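PDB 6ICN: methylxanthine N1-demethylase NdmA from Pseudomonas putida, which catalyses the N1-demethylation of caffeine to theobromine and formaldehyde, the first step in assimilating caffeine carbon and nitrogen, as a Rieske oxygenase with a [2Fe-2S] cluster. Local coordinates for residues A[136-141]-A[152-157]; A[157-162]-A[263-268]; A[163-168]-A[283-288]; A[240-245]-A[252-257]. All coordinates share one frame; numbering follows the deposited sequence.

Contact 1: A[136-141]-A[152-157]; sequences ERYGLI and TEIPYF
Tyr138 meets Phe157 with a whole ring face, and reading its side chain outward shows how one residue can join a turn to a passing loop. The CB atom of Tyr138 starts 4.1 Å from Phe157 CD2. At the near end of the ring, Tyr138 CG and CD1 receive the edge of the Phe157 ring in an edge-to-face (T-shaped) pair, planes at 85°. The middle of that face is taken by the Phe157 methylene: CB lies 3.5 Å from the centroid of the Tyr138 ring, a CH-pi contact almost on the ring normal. Arg137 CG covers the opposite face, while Pro155 O sits at the ring edge, 3.2 Å from Tyr138 CE2. At the tip, Tyr138 OH accepts a weak bond from Phe157 N (3.3 Å) and is hydrogen-bonded to a water at 2.7 Å. The same water accepts from Arg137 NH1 and donates to Ile154 O, so a single solvent molecule joins three residues. Arg137, its chain bent at chi3 (-62°), lays a face of its guanidinium over Ile154, with CD1 of that isoleucine above the centre. Arg137 and Leu140 close a type I' turn with two backbone bonds, and Glu136 OE1 takes the N-H of Gly139. The arrangement is that of a two-residue beta-hairpin turn, here between strands 131-137 and 140-144 of the Rieske domain, packed against the chain leading into the catalytic domain.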
# COMPACT_ATOMS: atom_id res chain seq x y z
N GLU A 136 -18.97 34.78 0.47
CA GLU A 136 -19.08 34.00 -0.76
C GLU A 136 -19.15 34.92 -1.96
O GLU A 136 -19.83 35.95 -1.94
CB GLU A 136 -20.32 33.09 -0.73
CG GLU A 136 -20.50 32.23 -2.00
CD GLU A 136 -21.16 32.96 -3.18
OE1 GLU A 136 -20.81 32.69 -4.35
OE2 GLU A 136 -22.07 33.80 -2.96
N ARG A 137 -18.41 34.56 -3.01
CA ARG A 137 -18.54 35.22 -4.31
C ARG A 137 -18.05 34.25 -5.38
O ARG A 137 -17.02 33.60 -5.20
CB ARG A 137 -17.75 36.54 -4.36
CG ARG A 137 -18.19 37.41 -5.56
CD ARG A 137 -17.76 38.89 -5.45
NE ARG A 137 -18.35 39.56 -4.29
CZ ARG A 137 -18.02 40.79 -3.91
NH1 ARG A 137 -17.14 41.48 -4.62
NH2 ARG A 137 -18.58 41.34 -2.83
N TYR A 138 -18.81 34.15 -6.47
CA TYR A 138 -18.48 33.30 -7.62
C TYR A 138 -18.46 31.83 -7.28
O TYR A 138 -17.90 31.03 -8.04
CB TYR A 138 -17.12 33.66 -8.24
CG TYR A 138 -16.87 35.14 -8.39
CD1 TYR A 138 -17.82 35.98 -8.96
CD2 TYR A 138 -15.67 35.70 -7.94
CE1 TYR A 138 -17.58 37.34 -9.11
CE2 TYR A 138 -15.43 37.06 -8.09
CZ TYR A 138 -16.39 37.86 -8.66
OH TYR A 138 -16.16 39.21 -8.82
N GLY A 139 -19.06 31.41 -6.16
CA GLY A 139 -18.99 30.01 -5.79
C GLY A 139 -17.77 29.64 -4.97
O GLY A 139 -17.55 28.44 -4.71
N LEU A 140 -16.97 30.62 -4.59
CA LEU A 140 -15.86 30.41 -3.67
C LEU A 140 -16.14 31.15 -2.36
O LEU A 140 -16.92 32.11 -2.32
CB LEU A 140 -14.53 30.91 -4.26
CG LEU A 140 -14.16 30.45 -5.68
CD1 LEU A 140 -12.80 31.01 -6.13
CD2 LEU A 140 -14.17 28.94 -5.81
N ILE A 141 -15.45 30.71 -1.32
CA ILE A 141 -15.48 31.37 -0.01
C ILE A 141 -14.18 32.13 0.15
O ILE A 141 -13.09 31.55 -0.00
CB ILE A 141 -15.66 30.35 1.13
CG1 ILE A 141 -16.95 29.56 0.97
CG2 ILE A 141 -15.58 31.06 2.49
CD1 ILE A 141 -18.17 30.42 0.99
N THR A 152 -9.24 46.95 0.33
CA THR A 152 -9.13 45.86 -0.63
C THR A 152 -10.50 45.24 -0.85
O THR A 152 -11.37 45.29 0.03
CB THR A 152 -8.14 44.79 -0.14
OG1 THR A 152 -8.59 44.29 1.13
CG2 THR A 152 -6.75 45.41 0.03
N GLU A 153 -10.69 44.64 -2.02
CA GLU A 153 -11.96 44.02 -2.36
C GLU A 153 -11.72 42.65 -2.98
O GLU A 153 -10.60 42.32 -3.38
CB GLU A 153 -12.78 44.87 -3.34
CG GLU A 153 -13.38 46.08 -2.67
CD GLU A 153 -14.35 46.83 -3.56
OE1 GLU A 153 -15.30 47.43 -3.01
OE2 GLU A 153 -14.15 46.82 -4.80
N ILE A 154 -12.79 41.88 -3.04
CA ILE A 154 -12.69 40.55 -3.66
C ILE A 154 -12.37 40.71 -5.14
O ILE A 154 -12.95 41.58 -5.83
CB ILE A 154 -13.99 39.75 -3.45
CG1 ILE A 154 -14.11 39.40 -1.96
CG2 ILE A 154 -14.04 38.50 -4.34
CD1 ILE A 154 -15.46 38.84 -1.54
N PRO A 155 -11.45 39.90 -5.69
CA PRO A 155 -11.08 39.98 -7.11
C PRO A 155 -12.22 39.97 -8.11
O PRO A 155 -13.31 39.45 -7.84
CB PRO A 155 -10.20 38.73 -7.29
CG PRO A 155 -9.53 38.60 -5.97
CD PRO A 155 -10.55 39.00 -4.94
N TYR A 156 -11.95 40.53 -9.29
CA TYR A 156 -12.93 40.66 -10.36
C TYR A 156 -12.94 39.42 -11.25
O TYR A 156 -11.90 39.00 -11.76
CB TYR A 156 -12.60 41.91 -11.17
CG TYR A 156 -13.30 42.05 -12.51
CD1 TYR A 156 -14.64 42.39 -12.58
CD2 TYR A 156 -12.60 41.89 -13.70
CE1 TYR A 156 -15.28 42.54 -13.81
CE2 TYR A 156 -13.22 42.05 -14.94
CZ TYR A 156 -14.56 42.37 -14.98
OH TYR A 156 -15.17 42.52 -16.21
N PHE A 157 -14.13 38.85 -11.45
CA PHE A 157 -14.40 37.79 -12.41
C PHE A 157 -15.38 38.34 -13.44
O PHE A 157 -16.53 38.65 -13.10
CB PHE A 157 -14.98 36.58 -11.66
CG PHE A 157 -15.36 35.40 -12.54
CD1 PHE A 157 -14.69 35.12 -13.72
CD2 PHE A 157 -16.38 34.55 -12.13
CE1 PHE A 157 -15.03 34.01 -14.51
CE2 PHE A 157 -16.72 33.43 -12.90
CZ PHE A 157 -16.06 33.16 -14.09
O HOH W 1 -15.66 41.05 -6.86

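Contact 2: A[157-162]-A[263-268]; sequences FSAAND and LHVLFN. With CFF (caffeine), chain F.
Apolar packing lays a loop on a sheet face: Phe157 and its neighbours, on the way to strand 166-175, lie against Val265 and Phe267 of strand 263-274. The two phenylalanine rings meet at an oblique 36°, with centroids 5.0 Å apart. Phe157 CB stands over one face of the Phe267 ring, toward its rim, and in return Phe267 CB comes within 3.5 Å of Phe157 CD1. With chi1 at 177° the Phe267 ring swings away from its own N and lies beside the loop. Val265 CG1 touches the edge of the Phe157 ring at CE1, 4.0 Å away. A type I turn from Phe157 to Ala160 brings the N atoms of Ala159 and Ala160 over a face of the Phe157 ring, toward its rim, and aims Ala159 CB at Val265 CG2. The polar backbone of the loop is met by the next strand, where Asn252 OD1 accepts from Ser158 N. Between Val265 and Phe267, Leu266 points its side chain to the other face, where CD1 comes 3.4 Å from caffeine C4. One strand thus carries the loop on one face and, on the other, a wall residue of the caffeine pocket in the Rieske oxygenase catalytic domain.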
# COMPACT_ATOMS: atom_id res chain seq x y z
N PHE A 157 -14.13 38.85 -11.45
CA PHE A 157 -14.40 37.79 -12.41
C PHE A 157 -15.38 38.34 -13.44
O PHE A 157 -16.53 38.65 -13.10
CB PHE A 157 -14.98 36.58 -11.66
CG PHE A 157 -15.36 35.40 -12.54
CD1 PHE A 157 -14.69 35.12 -13.72
CD2 PHE A 157 -16.38 34.55 -12.13
CE1 PHE A 157 -15.03 34.01 -14.51
CE2 PHE A 157 -16.72 33.43 -12.90
CZ PHE A 157 -16.06 33.16 -14.09
N SER A 158 -14.94 38.44 -14.70
CA SER A 158 -15.74 39.16 -15.70
C SER A 158 -17.02 38.42 -16.10
O SER A 158 -17.99 39.04 -16.55
CB SER A 158 -14.88 39.43 -16.95
OG SER A 158 -14.53 38.23 -17.64
N ALA A 159 -17.04 37.09 -15.96
CA ALA A 159 -18.14 36.30 -16.48
C ALA A 159 -19.33 36.21 -15.54
O ALA A 159 -20.39 35.74 -15.95
CB ALA A 159 -17.67 34.88 -16.81
N ALA A 160 -19.17 36.64 -14.29
CA ALA A 160 -20.27 36.56 -13.34
C ALA A 160 -21.46 37.36 -13.86
O ALA A 160 -21.30 38.50 -14.32
CB ALA A 160 -19.82 37.08 -11.97
N ASN A 161 -22.64 36.75 -13.84
CA ASN A 161 -23.89 37.40 -14.22
C ASN A 161 -23.89 37.84 -15.69
O ASN A 161 -24.52 38.84 -16.04
CB ASN A 161 -24.19 38.60 -13.31
CG ASN A 161 -24.22 38.21 -11.84
OD1 ASN A 161 -24.93 37.28 -11.44
ND2 ASN A 161 -23.44 38.91 -11.02
N ASP A 162 -23.19 37.10 -16.55
CA ASP A 162 -23.31 37.26 -17.99
C ASP A 162 -24.10 36.05 -18.49
O ASP A 162 -23.53 34.96 -18.63
CB ASP A 162 -21.94 37.34 -18.67
CG ASP A 162 -22.02 37.54 -20.19
OD1 ASP A 162 -23.08 37.30 -20.81
OD2 ASP A 162 -20.99 37.93 -20.78
N LEU A 263 -16.39 33.53 -26.97
CA LEU A 263 -15.72 33.98 -25.75
C LEU A 263 -15.48 32.81 -24.80
O LEU A 263 -16.35 31.94 -24.63
CB LEU A 263 -16.56 35.06 -25.06
CG LEU A 263 -16.02 35.66 -23.76
CD1 LEU A 263 -14.67 36.33 -23.99
CD2 LEU A 263 -17.01 36.64 -23.15
N HIS A 264 -14.29 32.76 -24.22
CA HIS A 264 -13.91 31.77 -23.22
C HIS A 264 -13.15 32.52 -22.14
O HIS A 264 -12.19 33.23 -22.45
CB HIS A 264 -13.05 30.65 -23.86
CG HIS A 264 -12.90 29.42 -23.02
ND1 HIS A 264 -13.59 28.25 -23.27
CD2 HIS A 264 -12.11 29.16 -21.95
CE1 HIS A 264 -13.24 27.33 -22.38
NE2 HIS A 264 -12.34 27.86 -21.57
N VAL A 265 -13.58 32.40 -20.88
CA VAL A 265 -12.99 33.16 -19.78
C VAL A 265 -12.36 32.18 -18.80
O VAL A 265 -13.02 31.21 -18.39
CB VAL A 265 -14.03 34.04 -19.06
CG1 VAL A 265 -13.35 34.88 -17.99
CG2 VAL A 265 -14.78 34.92 -20.07
N LEU A 266 -11.12 32.44 -18.40
CA LEU A 266 -10.44 31.66 -17.37
C LEU A 266 -10.20 32.55 -16.16
O LEU A 266 -9.61 33.63 -16.28
CB LEU A 266 -9.10 31.11 -17.88
CG LEU A 266 -9.18 30.24 -19.13
CD1 LEU A 266 -7.80 30.15 -19.75
CD2 LEU A 266 -9.71 28.85 -18.78
N PHE A 267 -10.66 32.10 -15.00
CA PHE A 267 -10.46 32.84 -13.76
C PHE A 267 -9.65 31.94 -12.84
O PHE A 267 -10.13 30.88 -12.40
CB PHE A 267 -11.79 33.24 -13.13
CG PHE A 267 -11.67 33.94 -11.81
CD1 PHE A 267 -11.33 35.29 -11.74
CD2 PHE A 267 -11.92 33.25 -10.63
CE1 PHE A 267 -11.25 35.93 -10.52
CE2 PHE A 267 -11.83 33.89 -9.38
CZ PHE A 267 -11.49 35.23 -9.33
N ASN A 268 -8.40 32.32 -12.59
CA ASN A 268 -7.50 31.50 -11.79
C ASN A 268 -7.03 32.30 -10.59
O ASN A 268 -6.59 33.44 -10.73
CB ASN A 268 -6.31 31.03 -12.64
CG ASN A 268 -5.52 29.91 -11.95
OD1 ASN A 268 -4.54 30.18 -11.26
ND2 ASN A 268 -5.97 28.64 -12.12
N1 CFF F . -3.28 29.27 -19.13
C2 CFF F . -3.63 29.71 -20.38
C10 CFF F . -2.21 29.92 -18.40
C6 CFF F . -3.91 28.23 -18.57
N3 CFF F . -4.62 29.10 -21.07
O11 CFF F . -3.05 30.64 -20.87
C12 CFF F . -5.00 29.57 -22.40
C4 CFF F . -5.27 28.05 -20.51
C5 CFF F . -4.93 27.62 -19.28
N9 CFF F . -6.28 27.28 -20.96
O13 CFF F . -3.61 27.84 -17.48
N7 CFF F . -5.74 26.59 -18.97
C8 CFF F . -6.56 26.38 -20.00
C14 CFF F . -5.93 25.68 -17.85

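Contact 3: A[163-168]-A[283-288]; sequences PRLRIV and IFAREQ
Four backbone hydrogen bonds join Arg166 to Arg286 and Val168 to Phe284, making an antiparallel ladder of strands 166-175 and 277-286 at one border of the catalytic domain's sheet. The straightest runs from Val168 N to Phe284 O, 2.8 Å at 170°. Both arginines extend from the same face, side by side, guanidinium planes nearly perpendicular. Arg166 NE and Arg286 NH1 are 4.2 Å apart, probably tolerated because both groups form salt bridges with Asp293; Arg286 is also bridged to Asp291. A water at the edge of the Arg286 guanidinium accepts from NH1 and donates to Arg166 O and Phe284 O. Arg164 NH1 and Glu287 OE2 form a long salt bridge, 3.6 Å; Arg164 is also paired with Asp162, and Glu287 OE1 takes the N-H of Leu263. Phe284 CG lies between backbone N and carbonyl carbon (chi1 67°), which turns a ring face to Val168, whose CB stands over it toward the rim, 3.5 Å from Phe284 CZ, a CH-pi contact. With an alanine here, Val168 would probably face a gap, and Leu266 and Ile297 would lose a common neighbour. On the other face, Ile167 CG2 presses on Ile283 CG2 at a tight 3.4 Å.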
# COMPACT_ATOMS: atom_id res chain seq x y z
N PRO A 163 -25.40 36.19 -18.76
CA PRO A 163 -26.21 35.01 -19.11
C PRO A 163 -25.82 34.36 -20.43
O PRO A 163 -26.35 33.28 -20.73
CB PRO A 163 -27.64 35.58 -19.19
CG PRO A 163 -27.44 37.03 -19.50
CD PRO A 163 -26.19 37.44 -18.78
N ARG A 164 -24.95 34.96 -21.23
CA ARG A 164 -24.48 34.31 -22.44
C ARG A 164 -23.48 33.20 -22.17
O ARG A 164 -23.13 32.46 -23.10
CB ARG A 164 -23.82 35.33 -23.38
CG ARG A 164 -24.72 36.47 -23.80
CD ARG A 164 -23.94 37.51 -24.58
NE ARG A 164 -22.79 38.02 -23.83
CZ ARG A 164 -21.56 38.11 -24.31
NH1 ARG A 164 -21.31 37.73 -25.56
NH2 ARG A 164 -20.57 38.60 -23.56
N LEU A 165 -22.99 33.06 -20.94
CA LEU A 165 -21.85 32.20 -20.63
C LEU A 165 -22.24 31.13 -19.62
O LEU A 165 -22.85 31.44 -18.59
CB LEU A 165 -20.68 33.01 -20.10
CG LEU A 165 -20.25 34.27 -20.85
CD1 LEU A 165 -19.06 34.93 -20.15
CD2 LEU A 165 -19.92 33.94 -22.31
N ARG A 166 -21.86 29.88 -19.90
CA ARG A 166 -21.99 28.78 -18.95
C ARG A 166 -20.72 28.72 -18.11
O ARG A 166 -19.62 28.69 -18.67
CB ARG A 166 -22.21 27.47 -19.70
CG ARG A 166 -22.13 26.20 -18.84
CD ARG A 166 -22.45 24.94 -19.65
NE ARG A 166 -22.37 23.73 -18.83
CZ ARG A 166 -23.36 23.30 -18.05
NH1 ARG A 166 -24.50 23.97 -17.99
NH2 ARG A 166 -23.20 22.18 -17.33
N ILE A 167 -20.87 28.70 -16.79
CA ILE A 167 -19.74 28.76 -15.85
C ILE A 167 -19.54 27.38 -15.23
O ILE A 167 -20.49 26.75 -14.77
CB ILE A 167 -19.99 29.81 -14.75
CG1 ILE A 167 -20.11 31.20 -15.37
CG2 ILE A 167 -18.89 29.75 -13.70
CD1 ILE A 167 -20.44 32.29 -14.36
N VAL A 168 -18.27 26.93 -15.17
CA VAL A 168 -17.89 25.69 -14.51
C VAL A 168 -16.83 26.00 -13.46
O VAL A 168 -15.80 26.62 -13.78
CB VAL A 168 -17.35 24.65 -15.52
CG1 VAL A 168 -16.76 23.43 -14.78
CG2 VAL A 168 -18.44 24.23 -16.52
N ILE A 283 -12.04 28.73 -12.35
CA ILE A 283 -13.41 28.82 -12.83
C ILE A 283 -13.33 29.20 -14.30
O ILE A 283 -12.57 30.10 -14.66
CB ILE A 283 -14.22 29.87 -12.05
CG1 ILE A 283 -14.10 29.64 -10.54
CG2 ILE A 283 -15.69 29.85 -12.47
CD1 ILE A 283 -14.83 30.68 -9.71
N PHE A 284 -14.10 28.52 -15.15
CA PHE A 284 -14.06 28.90 -16.56
C PHE A 284 -15.47 29.04 -17.10
O PHE A 284 -16.39 28.33 -16.68
CB PHE A 284 -13.20 27.93 -17.43
CG PHE A 284 -13.77 26.55 -17.55
CD1 PHE A 284 -13.47 25.57 -16.62
CD2 PHE A 284 -14.59 26.22 -18.63
CE1 PHE A 284 -13.98 24.29 -16.75
CE2 PHE A 284 -15.12 24.94 -18.75
CZ PHE A 284 -14.82 23.98 -17.81
N ALA A 285 -15.62 29.98 -18.03
CA ALA A 285 -16.91 30.32 -18.60
C ALA A 285 -16.81 30.30 -20.11
O ALA A 285 -15.77 30.68 -20.67
CB ALA A 285 -17.40 31.70 -18.15
N ARG A 286 -17.87 29.85 -20.78
CA ARG A 286 -17.79 29.78 -22.23
C ARG A 286 -19.12 30.15 -22.86
O ARG A 286 -20.19 29.82 -22.34
CB ARG A 286 -17.34 28.40 -22.72
CG ARG A 286 -18.28 27.24 -22.40
CD ARG A 286 -17.50 25.94 -22.60
NE ARG A 286 -18.34 24.75 -22.73
CZ ARG A 286 -18.83 24.06 -21.70
NH1 ARG A 286 -18.59 24.45 -20.45
NH2 ARG A 286 -19.55 22.96 -21.93
N GLU A 287 -19.02 30.84 -24.00
CA GLU A 287 -20.19 31.25 -24.77
C GLU A 287 -20.78 30.09 -25.55
O GLU A 287 -22.00 29.89 -25.56
CB GLU A 287 -19.78 32.39 -25.70
CG GLU A 287 -20.91 32.99 -26.50
CD GLU A 287 -20.42 34.11 -27.39
OE1 GLU A 287 -19.19 34.21 -27.63
OE2 GLU A 287 -21.27 34.90 -27.86
N GLN A 288 -19.92 29.30 -26.20
CA GLN A 288 -20.35 28.08 -26.89
C GLN A 288 -20.36 26.95 -25.87
O GLN A 288 -19.31 26.44 -25.48
CB GLN A 288 -19.41 27.77 -28.06
CG GLN A 288 -19.68 28.61 -29.30
CD GLN A 288 -18.76 28.25 -30.46
OE1 GLN A 288 -17.91 27.37 -30.35
NE2 GLN A 288 -18.94 28.94 -31.59
O HOH W 2 -23.85 29.53 -23.23
O HOH W 3 -17.78 26.84 -19.00

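Contact 4: A[240-245]-A[252-257]; sequences SFSYTC and NLEVSK
Leu253 lies against two aromatic rings at once, one methyl branch over the face of each. Its CD1 sits 3.7 Å from the centroid of the Tyr243 ring and only 8° from the ring normal, a CH-pi contact in which the methyl reaches every ring carbon about equally. Its CD2 stands above one face of the Phe241 ring, toward the rim, while CD1 also touches Phe241 CB at 3.6 Å. Leu253 chi1 (169°) carries CG across toward the neighbouring strand. On the far side of Leu253 from Tyr243, Val255 meets the Phe241 ring obliquely, CG2 being 3.5 Å from Phe241 CE1. Tyr243 also stacks with Phe222 of strand 219-225. A serine at Tyr243 would probably leave Leu253 CD1 without its ring and Phe222 without its stacking partner. Phe241 and Leu253 both touch the bound caffeine, so this face of the sheet forms part of the substrate pocket. The strands are the arms of a beta hairpin, 239-246 and 250-257, paired antiparallel by six backbone bonds between Ser240 and Ser256, Ser242 and Glu254, and Thr244 and Asn252. Those residues turn their side chains to the other face, which is polar and hydrated. One water there accepts from Asn252 ND2 and is hydrogen-bonded to Thr244 OG1, 2.9 Å away. Asn252 OD1 goes to the Ser158 loop. A second water bridges Ser242 OG (2.8 Å) and Glu254 OE1, donating to the carboxylate oxygen at 2.7 Å.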
# COMPACT_ATOMS: atom_id res chain seq x y z
N SER A 240 -7.36 36.11 -28.97
CA SER A 240 -6.98 37.41 -28.43
C SER A 240 -7.22 37.41 -26.92
O SER A 240 -8.35 37.19 -26.47
CB SER A 240 -7.78 38.52 -29.11
OG SER A 240 -7.59 39.74 -28.40
N PHE A 241 -6.16 37.68 -26.15
CA PHE A 241 -6.15 37.54 -24.69
C PHE A 241 -6.27 38.91 -24.02
O PHE A 241 -5.41 39.77 -24.22
CB PHE A 241 -4.85 36.90 -24.21
CG PHE A 241 -4.75 35.41 -24.42
CD1 PHE A 241 -5.69 34.71 -25.15
CD2 PHE A 241 -3.67 34.71 -23.87
CE1 PHE A 241 -5.57 33.34 -25.32
CE2 PHE A 241 -3.55 33.34 -24.04
CZ PHE A 241 -4.50 32.66 -24.77
N SER A 242 -7.28 39.09 -23.17
CA SER A 242 -7.40 40.31 -22.36
C SER A 242 -7.34 39.94 -20.88
O SER A 242 -8.24 39.26 -20.38
CB SER A 242 -8.70 41.05 -22.68
OG SER A 242 -8.84 42.15 -21.80
N TYR A 243 -6.29 40.40 -20.19
CA TYR A 243 -6.05 40.07 -18.79
C TYR A 243 -6.49 41.20 -17.88
O TYR A 243 -6.12 42.36 -18.09
CB TYR A 243 -4.57 39.81 -18.52
CG TYR A 243 -3.95 38.61 -19.20
CD1 TYR A 243 -3.53 38.67 -20.52
CD2 TYR A 243 -3.74 37.42 -18.50
CE1 TYR A 243 -2.92 37.59 -21.14
CE2 TYR A 243 -3.14 36.32 -19.11
CZ TYR A 243 -2.73 36.42 -20.43
OH TYR A 243 -2.15 35.35 -21.06
N THR A 244 -7.23 40.85 -16.82
CA THR A 244 -7.50 41.76 -15.71
C THR A 244 -7.07 41.03 -14.45
O THR A 244 -7.73 40.07 -14.04
CB THR A 244 -8.98 42.13 -15.64
OG1 THR A 244 -9.41 42.64 -16.90
CG2 THR A 244 -9.21 43.16 -14.55
N CYS A 245 -5.97 41.46 -13.86
CA CYS A 245 -5.34 40.71 -12.77
C CYS A 245 -5.52 41.49 -11.48
O CYS A 245 -4.80 42.46 -11.22
CB CYS A 245 -3.86 40.47 -13.06
SG CYS A 245 -3.54 39.63 -14.64
N ASN A 252 -8.01 37.16 -14.29
CA ASN A 252 -9.18 37.01 -15.15
C ASN A 252 -8.70 37.15 -16.59
O ASN A 252 -8.23 38.22 -16.99
CB ASN A 252 -10.24 38.06 -14.81
CG ASN A 252 -11.54 37.84 -15.58
OD1 ASN A 252 -12.44 37.14 -15.10
ND2 ASN A 252 -11.64 38.43 -16.76
N LEU A 253 -8.78 36.05 -17.36
CA LEU A 253 -8.31 36.03 -18.74
C LEU A 253 -9.51 35.83 -19.67
O LEU A 253 -10.13 34.76 -19.68
CB LEU A 253 -7.26 34.93 -18.95
CG LEU A 253 -6.88 34.63 -20.40
CD1 LEU A 253 -6.37 35.89 -21.12
CD2 LEU A 253 -5.81 33.52 -20.46
N GLU A 254 -9.84 36.85 -20.46
CA GLU A 254 -10.90 36.75 -21.45
C GLU A 254 -10.29 36.42 -22.80
O GLU A 254 -9.46 37.20 -23.31
CB GLU A 254 -11.70 38.05 -21.53
CG GLU A 254 -12.49 38.36 -20.27
CD GLU A 254 -13.11 39.76 -20.31
OE1 GLU A 254 -12.51 40.72 -19.76
OE2 GLU A 254 -14.19 39.89 -20.93
N VAL A 255 -10.67 35.28 -23.38
CA VAL A 255 -10.16 34.84 -24.68
C VAL A 255 -11.27 34.98 -25.72
O VAL A 255 -12.34 34.37 -25.59
CB VAL A 255 -9.65 33.39 -24.64
CG1 VAL A 255 -9.05 33.01 -26.00
CG2 VAL A 255 -8.62 33.19 -23.53
N SER A 256 -11.00 35.77 -26.75
CA SER A 256 -11.77 35.67 -27.99
C SER A 256 -11.07 34.64 -28.87
O SER A 256 -10.08 34.95 -29.54
CB SER A 256 -11.89 37.04 -28.66
OG SER A 256 -12.30 38.01 -27.71
N LYS A 257 -11.58 33.40 -28.86
CA LYS A 257 -10.90 32.29 -29.52
C LYS A 257 -10.87 32.47 -31.03
O LYS A 257 -11.84 32.94 -31.63
CB LYS A 257 -11.59 30.96 -29.20
CG LYS A 257 -11.51 30.51 -27.74
CD LYS A 257 -12.39 29.28 -27.51
CE LYS A 257 -11.94 28.11 -28.37
NZ LYS A 257 -12.83 26.93 -28.21
O HOH W 4 -10.18 40.35 -18.51
O HOH W 5 -11.57 42.49 -21.59

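From the N terminus, contact 1 closes first, a short loop in which the Rieske-domain hairpin meets the chain that follows strand 140-144. Phe157 then passes directly into contact 2, which opens where contact 1 ends and closes about a hundred residues later on strand 263-274. Contact 3 opens before contact 2 has closed and ends after it, so these two cross. Contact 4, a local hairpin, falls within the spans of both. Strands 250-257, 263-274 and 277-286 are successive neighbours in one sheet, joining contacts 4, 2 and 3 side by side. Ile283 touches Tyr138 and Phe157, bringing the Rieske-domain turn against that sheet.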